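Local coordinates for unsaturated glucuronyl hydrolase (Streptococcus agalactiae, PDB 2ZZR), which hydrolyses unsaturated disaccharides of chondroitin, hyaluronan and heparin, releasing the unsaturated uronic acid from the sugar it is linked to, at residues 6-11 with 274-279; 15-20 with 332-337; 48-53 with 63-68; 99-104 with 136-141. One frame throughout, in Å; residues are numbered along the deposited sequence.

Interaction 1 (6-11 with 274-279)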
# COMPACT_ATOMS: atom_id res chain seq x y z
N VAL A 6 19.19 7.06 10.48
CA VAL A 6 18.96 7.42 9.08
C VAL A 6 19.04 8.93 8.94
O VAL A 6 18.72 9.67 9.88
CB VAL A 6 17.59 6.90 8.52
CG1 VAL A 6 17.52 5.39 8.57
CG2 VAL A 6 16.40 7.54 9.26
N LYS A 7 19.47 9.41 7.77
CA LYS A 7 19.50 10.83 7.53
C LYS A 7 18.07 11.33 7.39
O LYS A 7 17.28 10.79 6.61
CB LYS A 7 20.32 11.18 6.28
CG LYS A 7 20.36 12.68 5.97
CD LYS A 7 21.48 13.06 4.99
CE LYS A 7 21.36 12.28 3.69
NZ LYS A 7 22.50 12.54 2.77
N VAL A 8 17.75 12.35 8.17
CA VAL A 8 16.46 13.01 8.07
C VAL A 8 16.66 14.34 7.35
O VAL A 8 17.11 15.32 7.95
CB VAL A 8 15.79 13.20 9.46
CG1 VAL A 8 14.42 13.86 9.32
CG2 VAL A 8 15.65 11.86 10.16
N GLU A 9 16.34 14.36 6.06
CA GLU A 9 16.39 15.58 5.27
C GLU A 9 15.35 16.56 5.77
O GLU A 9 14.24 16.17 6.11
CB GLU A 9 16.10 15.27 3.79
CG GLU A 9 17.12 14.34 3.14
CD GLU A 9 16.83 14.03 1.67
OE1 GLU A 9 15.78 14.45 1.14
OE2 GLU A 9 17.69 13.37 1.05
N SER A 10 15.70 17.84 5.82
CA SER A 10 14.67 18.84 6.07
C SER A 10 13.74 18.87 4.85
O SER A 10 14.18 18.60 3.72
CB SER A 10 15.28 20.22 6.33
OG SER A 10 15.89 20.72 5.16
N ILE A 11 12.47 19.17 5.08
CA ILE A 11 11.54 19.36 3.96
C ILE A 11 11.93 20.66 3.27
O ILE A 11 11.70 21.76 3.78
CB ILE A 11 10.07 19.38 4.40
CG1 ILE A 11 9.72 18.06 5.09
CG2 ILE A 11 9.17 19.65 3.18
CD1 ILE A 11 8.37 18.08 5.83
N MET A 274 11.92 8.82 5.70
CA MET A 274 11.43 8.32 4.41
C MET A 274 10.47 9.28 3.73
O MET A 274 10.50 9.43 2.50
CB MET A 274 10.76 6.94 4.57
CG MET A 274 11.69 5.85 5.10
SD MET A 274 11.10 4.19 4.75
CE MET A 274 11.40 4.06 2.99
N THR A 275 9.63 9.95 4.51
CA THR A 275 8.63 10.86 3.96
C THR A 275 9.29 12.14 3.44
O THR A 275 8.95 12.62 2.35
CB THR A 275 7.53 11.17 5.00
OG1 THR A 275 6.96 9.93 5.43
CG2 THR A 275 6.43 12.03 4.40
N ASN A 276 10.26 12.67 4.19
CA ASN A 276 10.94 13.89 3.75
C ASN A 276 11.72 13.62 2.47
O ASN A 276 11.75 14.46 1.58
CB ASN A 276 11.86 14.44 4.84
CG ASN A 276 11.08 14.93 6.05
OD1 ASN A 276 9.86 14.81 6.11
ND2 ASN A 276 11.80 15.47 7.04
N TYR A 277 12.32 12.44 2.38
CA TYR A 277 13.03 12.00 1.18
C TYR A 277 12.09 12.02 -0.03
O TYR A 277 12.44 12.55 -1.09
CB TYR A 277 13.60 10.61 1.42
CG TYR A 277 14.40 10.06 0.27
CD1 TYR A 277 15.80 10.17 0.25
CD2 TYR A 277 13.78 9.40 -0.80
CE1 TYR A 277 16.55 9.66 -0.81
CE2 TYR A 277 14.52 8.88 -1.86
CZ TYR A 277 15.90 9.02 -1.86
OH TYR A 277 16.63 8.51 -2.91
N PHE A 278 10.90 11.46 0.16
CA PHE A 278 9.88 11.38 -0.88
C PHE A 278 9.42 12.79 -1.26
O PHE A 278 9.45 13.15 -2.44
CB PHE A 278 8.71 10.52 -0.36
CG PHE A 278 7.69 10.15 -1.41
CD1 PHE A 278 7.85 9.01 -2.19
CD2 PHE A 278 6.53 10.91 -1.55
CE1 PHE A 278 6.88 8.65 -3.14
CE2 PHE A 278 5.55 10.56 -2.50
CZ PHE A 278 5.73 9.42 -3.29
N LEU A 279 9.05 13.59 -0.26
CA LEU A 279 8.55 14.94 -0.52
C LEU A 279 9.55 15.78 -1.30
O LEU A 279 9.17 16.50 -2.22
CB LEU A 279 8.18 15.65 0.79
CG LEU A 279 7.02 15.05 1.59
CD1 LEU A 279 6.83 15.83 2.89
CD2 LEU A 279 5.72 15.01 0.77
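Asn276 on helix 265-280 and the main chain of Glu9 make the one hydrogen bond between these segments: Asn276 ND2 donates a hydrogen bond to Glu9 O at 2.7 Å, with an N-H...O angle of 150°. The amide nitrogen lies almost on the line of the carbonyl bond (C=O...N 175°), and the acceptor is tilted slightly from the amide plane. The other half of the amide rests against Ile11, whose CG1 is 3.4 Å from Asn276 OD1; this oxygen also accepts from the hydroxyl of Tyr331, so both ends of the amide are engaged and its rotation is fixed. Val8 CG1 covers the nitrogen end at 3.8 Å from Asn276 ND2. Ile11 places CG1 beside its own backbone N, and the extended branch carries CD1 on to Leu279, one turn further along the helix, where Ile11 CD1 and Leu279 CD1 meet at 4.0 Å. Glu9 reaches the helix on the other side of Asn276. Its extended chain brings the carboxylate over the backbone of Tyr277, Glu9 OE1 being 3.7 Å from Tyr277 CA, while Glu9 OE2 comes obliquely to the ring. Asn280 and Arg281, just beyond the segment, hold Glu9 OE1 by a hydrogen bond and a salt bridge, and Arg281 also lies against the Tyr277 ring as a cation-pi partner. The Tyr277 hydroxyl bonds to Ser243. An irregular N-terminal arm is thus laid across a helix of the alpha barrel, the helical fold of this family 88 glycoside hydrolase.

Interaction 2 (15-20 with 332-337). With SO4 (sulfate ion), chain D.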
# COMPACT_ATOMS: atom_id res chain seq x y z
N LYS A 15 7.16 25.97 1.81
CA LYS A 15 6.06 26.80 1.33
C LYS A 15 5.35 26.18 0.12
O LYS A 15 4.18 26.46 -0.12
CB LYS A 15 6.54 28.22 1.00
CG LYS A 15 7.00 29.03 2.21
CD LYS A 15 7.55 30.39 1.78
CE LYS A 15 8.29 31.08 2.92
NZ LYS A 15 7.37 31.60 3.97
N ARG A 16 6.07 25.34 -0.62
CA ARG A 16 5.51 24.60 -1.76
C ARG A 16 4.29 23.77 -1.34
O ARG A 16 3.41 23.49 -2.15
CB ARG A 16 6.58 23.72 -2.43
CG ARG A 16 7.03 22.49 -1.65
CD ARG A 16 8.33 21.90 -2.20
NE ARG A 16 8.15 21.33 -3.54
CZ ARG A 16 8.37 20.06 -3.88
NH1 ARG A 16 8.84 19.19 -2.99
NH2 ARG A 16 8.15 19.67 -5.13
N PHE A 17 4.26 23.39 -0.06
CA PHE A 17 3.12 22.68 0.53
C PHE A 17 2.24 23.60 1.36
O PHE A 17 1.02 23.62 1.21
CB PHE A 17 3.61 21.50 1.38
CG PHE A 17 4.52 20.53 0.65
CD1 PHE A 17 4.04 19.77 -0.42
CD2 PHE A 17 5.84 20.36 1.05
CE1 PHE A 17 4.86 18.88 -1.08
CE2 PHE A 17 6.68 19.46 0.38
CZ PHE A 17 6.19 18.72 -0.69
N LEU A 18 2.86 24.38 2.24
CA LEU A 18 2.14 25.23 3.20
C LEU A 18 1.26 26.31 2.56
O LEU A 18 0.24 26.70 3.14
CB LEU A 18 3.12 25.85 4.20
CG LEU A 18 3.77 24.92 5.23
CD1 LEU A 18 4.92 25.62 5.93
CD2 LEU A 18 2.76 24.41 6.26
N ASN A 19 1.63 26.78 1.37
CA ASN A 19 0.86 27.80 0.65
C ASN A 19 -0.39 27.28 -0.06
O ASN A 19 -1.12 28.05 -0.68
CB ASN A 19 1.74 28.53 -0.37
CG ASN A 19 2.74 29.49 0.28
OD1 ASN A 19 2.76 29.66 1.50
ND2 ASN A 19 3.56 30.12 -0.55
N SER A 20 -0.63 25.97 0.02
CA SER A 20 -1.75 25.34 -0.68
C SER A 20 -3.09 25.49 0.02
O SER A 20 -3.16 25.71 1.23
CB SER A 20 -1.47 23.86 -0.90
OG SER A 20 -0.35 23.69 -1.75
N LYS A 332 0.58 17.84 6.88
CA LYS A 332 -0.85 17.99 6.63
C LYS A 332 -1.10 18.68 5.29
O LYS A 332 -1.90 18.21 4.48
CB LYS A 332 -1.53 18.78 7.76
CG LYS A 332 -3.03 18.99 7.56
CD LYS A 332 -3.51 20.25 8.28
CE LYS A 332 -4.96 20.56 7.96
NZ LYS A 332 -5.89 19.66 8.68
N TYR A 333 -0.39 19.78 5.06
CA TYR A 333 -0.56 20.51 3.82
C TYR A 333 -0.01 19.74 2.64
O TYR A 333 -0.59 19.78 1.56
CB TYR A 333 0.03 21.92 3.94
CG TYR A 333 -0.95 22.88 4.57
CD1 TYR A 333 -1.13 22.91 5.96
CD2 TYR A 333 -1.74 23.71 3.77
CE1 TYR A 333 -2.06 23.78 6.54
CE2 TYR A 333 -2.67 24.58 4.34
CZ TYR A 333 -2.82 24.60 5.72
OH TYR A 333 -3.74 25.46 6.28
N ALA A 334 1.08 19.00 2.86
CA ALA A 334 1.66 18.14 1.82
C ALA A 334 0.66 17.09 1.33
O ALA A 334 0.48 16.94 0.13
CB ALA A 334 2.94 17.47 2.31
N MET A 335 0.00 16.39 2.24
CA MET A 335 -0.95 15.35 1.81
C MET A 335 -2.17 15.94 1.09
O MET A 335 -2.68 15.34 0.15
CB MET A 335 -1.34 14.41 2.95
CG MET A 335 -2.18 15.03 4.04
SD MET A 335 -2.74 13.78 5.19
CE MET A 335 -3.80 14.81 6.22
N HIS A 336 -2.62 17.12 1.52
CA HIS A 336 -3.69 17.84 0.83
C HIS A 336 -3.30 18.23 -0.60
O HIS A 336 -4.11 18.05 -1.52
CB HIS A 336 -4.11 19.08 1.61
CG HIS A 336 -5.16 18.81 2.65
ND1 HIS A 336 -4.88 18.26 3.88
CD2 HIS A 336 -6.50 19.03 2.63
CE1 HIS A 336 -5.99 18.16 4.58
NE2 HIS A 336 -6.99 18.62 3.85
N THR A 337 -2.09 18.75 -0.78
CA THR A 337 -1.60 19.17 -2.10
C THR A 337 -1.49 17.97 -3.04
O THR A 337 -1.91 18.04 -4.20
CB THR A 337 -0.23 19.87 -2.01
OG1 THR A 337 -0.24 20.82 -0.94
CG2 THR A 337 0.09 20.59 -3.31
S SO4 D . 7.58 23.39 -6.49
O1 SO4 D . 8.41 24.01 -5.46
O2 SO4 D . 7.09 22.10 -6.03
O3 SO4 D . 6.44 24.25 -6.79
O4 SO4 D . 8.38 23.18 -7.69
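Thr337 OG1, in one of the two conformers modelled for this residue, lies between Ser20 OG at 3.0 Å and Tyr333 O at 2.7 Å. It bonds to Tyr333 O, which Thr337 N reaches from the opposite face of the carbonyl plane; the link to the Ser20 hydroxyl is less certain. Phe17 sits beside them with its ring between two carbon groups: Arg16 CG covers one face, and Ala334 CB the other. Ala334 CB lies 4.0 Å from the ring centroid, 22° off the normal, in a CH-pi contact displaced toward the rim. A chi1 of -55° puts Phe17 CG beside the backbone N and lays the ring against Ala334. The Tyr333 ring packs against the backbone of residues 17-20. Ser20 O meets its edge in plane, 3.3 Å from Tyr333 CE2, and Leu18 CD2 stands off one face, outside the rim, 4.2 Å from Tyr333 CD1, the two side chains crossing at about a right angle. Arg16 bridges protein and sulfate, an ion probably from the crystallisation liquor: Arg16 NE and Arg16 NH2 each bond to sulfate O2 at 2.8 Å, at the edge of the guanidinium. Lys286 also holds the ion, while Arg16 NH1 and NH2 bond the carbonyls of Leu279 and Leu282 respectively. The short helix 15-18 therefore lies on helix 328-346 next to the end of helix 265-280, whose Leu279 packs against both Phe17 and Ala334.

Interaction 3 (48-53 with 63-68)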
# COMPACT_ATOMS: atom_id res chain seq x y z
N GLU A 48 -18.44 -11.34 -11.26
CA GLU A 48 -17.85 -12.00 -10.09
C GLU A 48 -16.34 -12.19 -10.23
O GLU A 48 -15.69 -12.75 -9.35
CB GLU A 48 -18.57 -13.32 -9.79
CG GLU A 48 -19.94 -13.11 -9.12
CD GLU A 48 -20.60 -14.38 -8.62
OE1 GLU A 48 -19.89 -15.33 -8.21
OE2 GLU A 48 -21.85 -14.43 -8.62
N GLU A 49 -15.79 -11.71 -11.34
CA GLU A 49 -14.35 -11.80 -11.58
C GLU A 49 -13.65 -10.49 -11.20
O GLU A 49 -14.24 -9.65 -10.52
CB GLU A 49 -14.07 -12.24 -13.02
CG GLU A 49 -14.49 -13.69 -13.27
CD GLU A 49 -13.90 -14.27 -14.53
OE1 GLU A 49 -14.17 -13.73 -15.63
OE2 GLU A 49 -13.17 -15.29 -14.43
N TYR A 50 -12.39 -10.33 -11.62
CA TYR A 50 -11.52 -9.29 -11.07
C TYR A 50 -10.75 -8.52 -12.14
O TYR A 50 -10.47 -9.07 -13.21
CB TYR A 50 -10.53 -9.91 -10.07
CG TYR A 50 -11.19 -10.61 -8.91
CD1 TYR A 50 -11.66 -11.92 -9.04
CD2 TYR A 50 -11.37 -9.96 -7.69
CE1 TYR A 50 -12.29 -12.56 -7.99
CE2 TYR A 50 -12.00 -10.60 -6.62
CZ TYR A 50 -12.46 -11.90 -6.78
OH TYR A 50 -13.08 -12.54 -5.74
N PRO A 51 -10.41 -7.25 -11.86
CA PRO A 51 -9.51 -6.53 -12.75
C PRO A 51 -8.13 -7.18 -12.73
O PRO A 51 -7.73 -7.74 -11.70
CB PRO A 51 -9.42 -5.13 -12.13
CG PRO A 51 -9.85 -5.30 -10.71
CD PRO A 51 -10.83 -6.42 -10.71
N THR A 52 -7.44 -7.12 -13.86
CA THR A 52 -6.02 -7.45 -13.91
C THR A 52 -5.26 -6.41 -13.06
O THR A 52 -5.81 -5.34 -12.78
CB THR A 52 -5.47 -7.43 -15.35
OG1 THR A 52 -5.90 -6.24 -16.03
CG2 THR A 52 -5.96 -8.66 -16.12
N PRO A 53 -4.03 -6.74 -12.62
CA PRO A 53 -3.23 -5.79 -11.83
C PRO A 53 -3.21 -4.38 -12.41
O PRO A 53 -3.41 -3.41 -11.67
CB PRO A 53 -1.83 -6.42 -11.85
CG PRO A 53 -2.11 -7.88 -11.88
CD PRO A 53 -3.33 -8.03 -12.78
N MET A 63 -9.96 -11.13 -15.00
CA MET A 63 -9.22 -12.31 -14.57
C MET A 63 -9.85 -13.01 -13.37
O MET A 63 -10.73 -12.46 -12.70
CB MET A 63 -7.77 -11.93 -14.25
CG MET A 63 -7.60 -11.20 -12.92
SD MET A 63 -5.88 -11.18 -12.38
CE MET A 63 -5.59 -12.93 -12.11
N ASP A 64 -9.39 -14.23 -13.09
CA ASP A 64 -9.87 -14.97 -11.93
C ASP A 64 -9.12 -14.57 -10.66
O ASP A 64 -8.36 -13.59 -10.66
CB ASP A 64 -9.80 -16.49 -12.18
CG ASP A 64 -8.38 -17.01 -12.40
OD1 ASP A 64 -7.40 -16.24 -12.27
OD2 ASP A 64 -8.24 -18.21 -12.69
N ASN A 65 -9.35 -15.31 -9.57
CA ASN A 65 -8.79 -14.97 -8.27
C ASN A 65 -7.46 -15.68 -7.99
O ASN A 65 -7.38 -16.55 -7.12
CB ASN A 65 -9.81 -15.25 -7.15
CG ASN A 65 -9.50 -14.50 -5.87
OD1 ASN A 65 -8.48 -13.81 -5.76
ND2 ASN A 65 -10.39 -14.61 -4.88
N THR A 66 -6.43 -15.30 -8.74
CA THR A 66 -5.13 -15.98 -8.66
C THR A 66 -3.93 -15.03 -8.67
O THR A 66 -2.79 -15.48 -8.72
CB THR A 66 -4.95 -17.00 -9.81
OG1 THR A 66 -5.02 -16.31 -11.06
CG2 THR A 66 -6.02 -18.09 -9.76
N GLU A 67 -4.17 -13.72 -8.62
CA GLU A 67 -3.08 -12.74 -8.57
C GLU A 67 -2.81 -12.25 -7.15
O GLU A 67 -3.41 -12.74 -6.19
CB GLU A 67 -3.34 -11.57 -9.52
CG GLU A 67 -2.61 -11.67 -10.88
CD GLU A 67 -1.11 -11.45 -10.78
OE1 GLU A 67 -0.58 -11.37 -9.65
OE2 GLU A 67 -0.46 -11.36 -11.85
N TRP A 68 -1.89 -11.29 -7.00
CA TRP A 68 -1.61 -10.68 -5.70
C TRP A 68 -2.49 -9.45 -5.46
O TRP A 68 -2.46 -8.87 -4.37
CB TRP A 68 -0.12 -10.29 -5.57
CG TRP A 68 0.34 -9.13 -6.43
CD1 TRP A 68 0.76 -9.19 -7.73
CD2 TRP A 68 0.43 -7.75 -6.05
NE1 TRP A 68 1.11 -7.94 -8.18
CE2 TRP A 68 0.92 -7.04 -7.17
CE3 TRP A 68 0.15 -7.05 -4.86
CZ2 TRP A 68 1.12 -5.65 -7.15
CZ3 TRP A 68 0.36 -5.66 -4.84
CH2 TRP A 68 0.84 -4.98 -5.98
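Tyr50 and Met63 form an antiparallel hydrogen-bonded pair that satisfies the N-H and C=O of both residues. Tyr50 N donates to Met63 O at 2.9 Å, Met63 N donates to Tyr50 O at 2.8 Å, and both donors lie in the plane of the carbonyl they reach. Met63 O also faces the edge of the Tyr50 ring, in its plane, and touches Glu49 CB at 3.4 Å. The Met63 side chain leaves with CG between its backbone N and carbonyl carbon (chi1 76°), which brings Met63 CG against the carbonyl oxygens of Tyr50 and Pro51; the chain then bends at its sulfur, and Met63 SD comes 4.1 Å from Pro53 CD. Asn65 crosses the Tyr50 ring obliquely, its amide plane turned 34° from it. Although Asn65 ND2 is 3.5 Å from Tyr50 OH, the angle is poor for a bond; the amide is held instead by Arg103 at OD1 and Ser99 at ND2, and Tyr50 OH bonds weakly to that serine. After the strand the chain is braced from within: Thr66 OG1 donates to Asp64 OD1 at 2.7 Å, and Trp68 N to the anti lone pair of Glu67 OE1, whose carboxylate leans against Pro53 CG. This is the open end of a two-stranded beta hairpin, and its return strand runs on into a loop where Glu67 lies about 7 Å, side chain to side chain, from Asp114, the probable catalytic nucleophile.

Interaction 4 (99-104 with 136-141)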
# COMPACT_ATOMS: atom_id res chain seq x y z
N SER A 99 -15.14 -16.15 -2.38
CA SER A 99 -14.09 -16.56 -3.31
C SER A 99 -12.72 -16.60 -2.62
O SER A 99 -11.94 -17.53 -2.83
CB SER A 99 -14.05 -15.63 -4.52
OG SER A 99 -12.96 -15.93 -5.38
N PHE A 100 -12.42 -15.58 -1.82
CA PHE A 100 -11.17 -15.57 -1.04
C PHE A 100 -11.12 -16.71 -0.02
O PHE A 100 -10.07 -17.31 0.19
CB PHE A 100 -10.95 -14.21 -0.37
CG PHE A 100 -10.48 -13.15 -1.33
CD1 PHE A 100 -11.34 -12.14 -1.75
CD2 PHE A 100 -9.17 -13.17 -1.82
CE1 PHE A 100 -10.91 -11.16 -2.64
CE2 PHE A 100 -8.74 -12.20 -2.72
CZ PHE A 100 -9.61 -11.19 -3.13
N LEU A 101 -12.25 -17.02 0.60
CA LEU A 101 -12.34 -18.16 1.50
C LEU A 101 -12.06 -19.46 0.74
O LEU A 101 -11.32 -20.32 1.23
CB LEU A 101 -13.71 -18.21 2.18
CG LEU A 101 -13.95 -19.29 3.26
CD1 LEU A 101 -12.78 -19.45 4.24
CD2 LEU A 101 -15.24 -18.99 4.01
N ASN A 102 -12.63 -19.59 -0.45
CA ASN A 102 -12.34 -20.75 -1.31
C ASN A 102 -10.85 -20.85 -1.65
O ASN A 102 -10.25 -21.93 -1.62
CB ASN A 102 -13.15 -20.70 -2.60
CG ASN A 102 -12.83 -21.85 -3.53
OD1 ASN A 102 -12.05 -21.71 -4.47
ND2 ASN A 102 -13.42 -23.01 -3.26
N ARG A 103 -10.25 -19.70 -1.97
CA ARG A 103 -8.85 -19.62 -2.36
C ARG A 103 -7.90 -20.11 -1.26
O ARG A 103 -6.93 -20.83 -1.55
CB ARG A 103 -8.50 -18.20 -2.82
CG ARG A 103 -7.11 -18.08 -3.42
CD ARG A 103 -6.86 -16.71 -3.99
NE ARG A 103 -5.48 -16.57 -4.46
CZ ARG A 103 -4.96 -15.47 -5.00
NH1 ARG A 103 -5.70 -14.38 -5.16
NH2 ARG A 103 -3.69 -15.47 -5.38
N ILE A 104 -8.16 -19.71 -0.02
CA ILE A 104 -7.31 -20.16 1.09
C ILE A 104 -7.59 -21.62 1.49
O ILE A 104 -6.66 -22.38 1.77
CB ILE A 104 -7.30 -19.16 2.31
CG1 ILE A 104 -6.33 -19.63 3.40
CG2 ILE A 104 -8.70 -18.94 2.89
CD1 ILE A 104 -4.86 -19.59 3.01
N LEU A 136 -13.92 -13.37 8.75
CA LEU A 136 -12.96 -13.62 9.83
C LEU A 136 -12.20 -14.93 9.61
O LEU A 136 -10.98 -14.97 9.74
CB LEU A 136 -13.66 -13.61 11.19
CG LEU A 136 -12.80 -13.88 12.43
CD1 LEU A 136 -11.67 -12.86 12.56
CD2 LEU A 136 -13.65 -13.92 13.69
N GLU A 137 -12.94 -15.99 9.29
CA GLU A 137 -12.36 -17.30 9.05
C GLU A 137 -11.28 -17.24 7.96
O GLU A 137 -10.17 -17.75 8.15
CB GLU A 137 -13.45 -18.29 8.64
CG GLU A 137 -12.96 -19.71 8.41
CD GLU A 137 -14.04 -20.62 7.83
OE1 GLU A 137 -13.69 -21.70 7.33
OE2 GLU A 137 -15.24 -20.24 7.87
N ALA A 138 -11.61 -16.60 6.85
CA ALA A 138 -10.66 -16.45 5.73
C ALA A 138 -9.43 -15.67 6.16
O ALA A 138 -8.30 -16.01 5.79
CB ALA A 138 -11.34 -15.78 4.55
N THR A 139 -9.64 -14.62 6.95
CA THR A 139 -8.54 -13.78 7.45
C THR A 139 -7.55 -14.58 8.31
O THR A 139 -6.33 -14.52 8.10
CB THR A 139 -9.07 -12.55 8.24
OG1 THR A 139 -9.86 -11.72 7.38
CG2 THR A 139 -7.91 -11.74 8.78
N ILE A 140 -8.07 -15.34 9.28
CA ILE A 140 -7.21 -16.13 10.16
C ILE A 140 -6.45 -17.19 9.38
O ILE A 140 -5.24 -17.37 9.57
CB ILE A 140 -7.98 -16.74 11.36
CG1 ILE A 140 -8.65 -15.63 12.19
CG2 ILE A 140 -7.05 -17.59 12.24
CD1 ILE A 140 -7.70 -14.55 12.71
N LYS A 141 -7.15 -17.88 8.48
CA LYS A 141 -6.50 -18.88 7.62
C LYS A 141 -5.41 -18.25 6.76
O LYS A 141 -4.33 -18.83 6.60
CB LYS A 141 -7.54 -19.62 6.77
CG LYS A 141 -8.39 -20.61 7.58
CD LYS A 141 -9.52 -21.18 6.74
CE LYS A 141 -10.26 -22.28 7.51
NZ LYS A 141 -11.29 -22.93 6.66
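Leu101 and Ile104, one turn apart on helix 87-105, pack against Ala138 and Lys141 on helix 133-147 through carbon contacts. With CG anti to the backbone N (chi1 -175°), Leu101 directs its CD1 methyl at the second helix, Leu101 CD1 resting 4.0 Å from Ala138 CB. The same methyl touches the carboxylate end of Glu137, 3.9 Å from Glu137 OE1, and Leu101 CD2 lies near the other oxygen; the two side chains cross at about a right angle. Ile104 turns both of its branches to use. Ile104 CG2, held between the backbone N and carbonyl carbon, lies 4.4 Å from Ala138 CB, while Ile104 CG1 packs 3.6 Å from Lys141 CB and Ile104 CD1 reaches 3.7 Å from Lys141 O. Ala138, with its short side chain, lets the backbones come together, Leu101 CA and Ala138 CA being 4.9 Å apart. Lys141 contributes carbon at its root and charge at its tip: stretched out beyond CG, it runs back along its own helix until Lys141 NZ meets Glu137 OE1 at 2.8 Å, a salt bridge to the anti lone pair. Asn105 also accepts from this ammonium, adding a polar link to the first helix just past Ile104. The two short helical segments run 35° apart in direction, their axes 9.1 Å apart at closest. Helix 115-130 packs beside them, its Tyr119 touching Phe100 and Ile104, and helix 180-189 covers the side of helix 133-147 that carries Leu136 and Thr139.

How the interactions relate
From the N terminus, the chain enters interaction 1 at 6-11 and interaction 2 at 15-20. It next closes the small hairpin loop of interaction 3, 48-53 with 63-68, and then, in series, the loop of interaction 4, 99-104 with 136-141. Both lie within the long spans that return at 274-279 and 332-337, and those two spans cross. Interactions 1 and 2 touch, Ile11 packing on Phe17, and join the N-terminal arm to helices 265-280 and 328-346. Opposite them about the chain's centre, Arg103 of interaction 4 bonds to Glu67 O of interaction 3, linking the loop after the hairpin to helix 87-105.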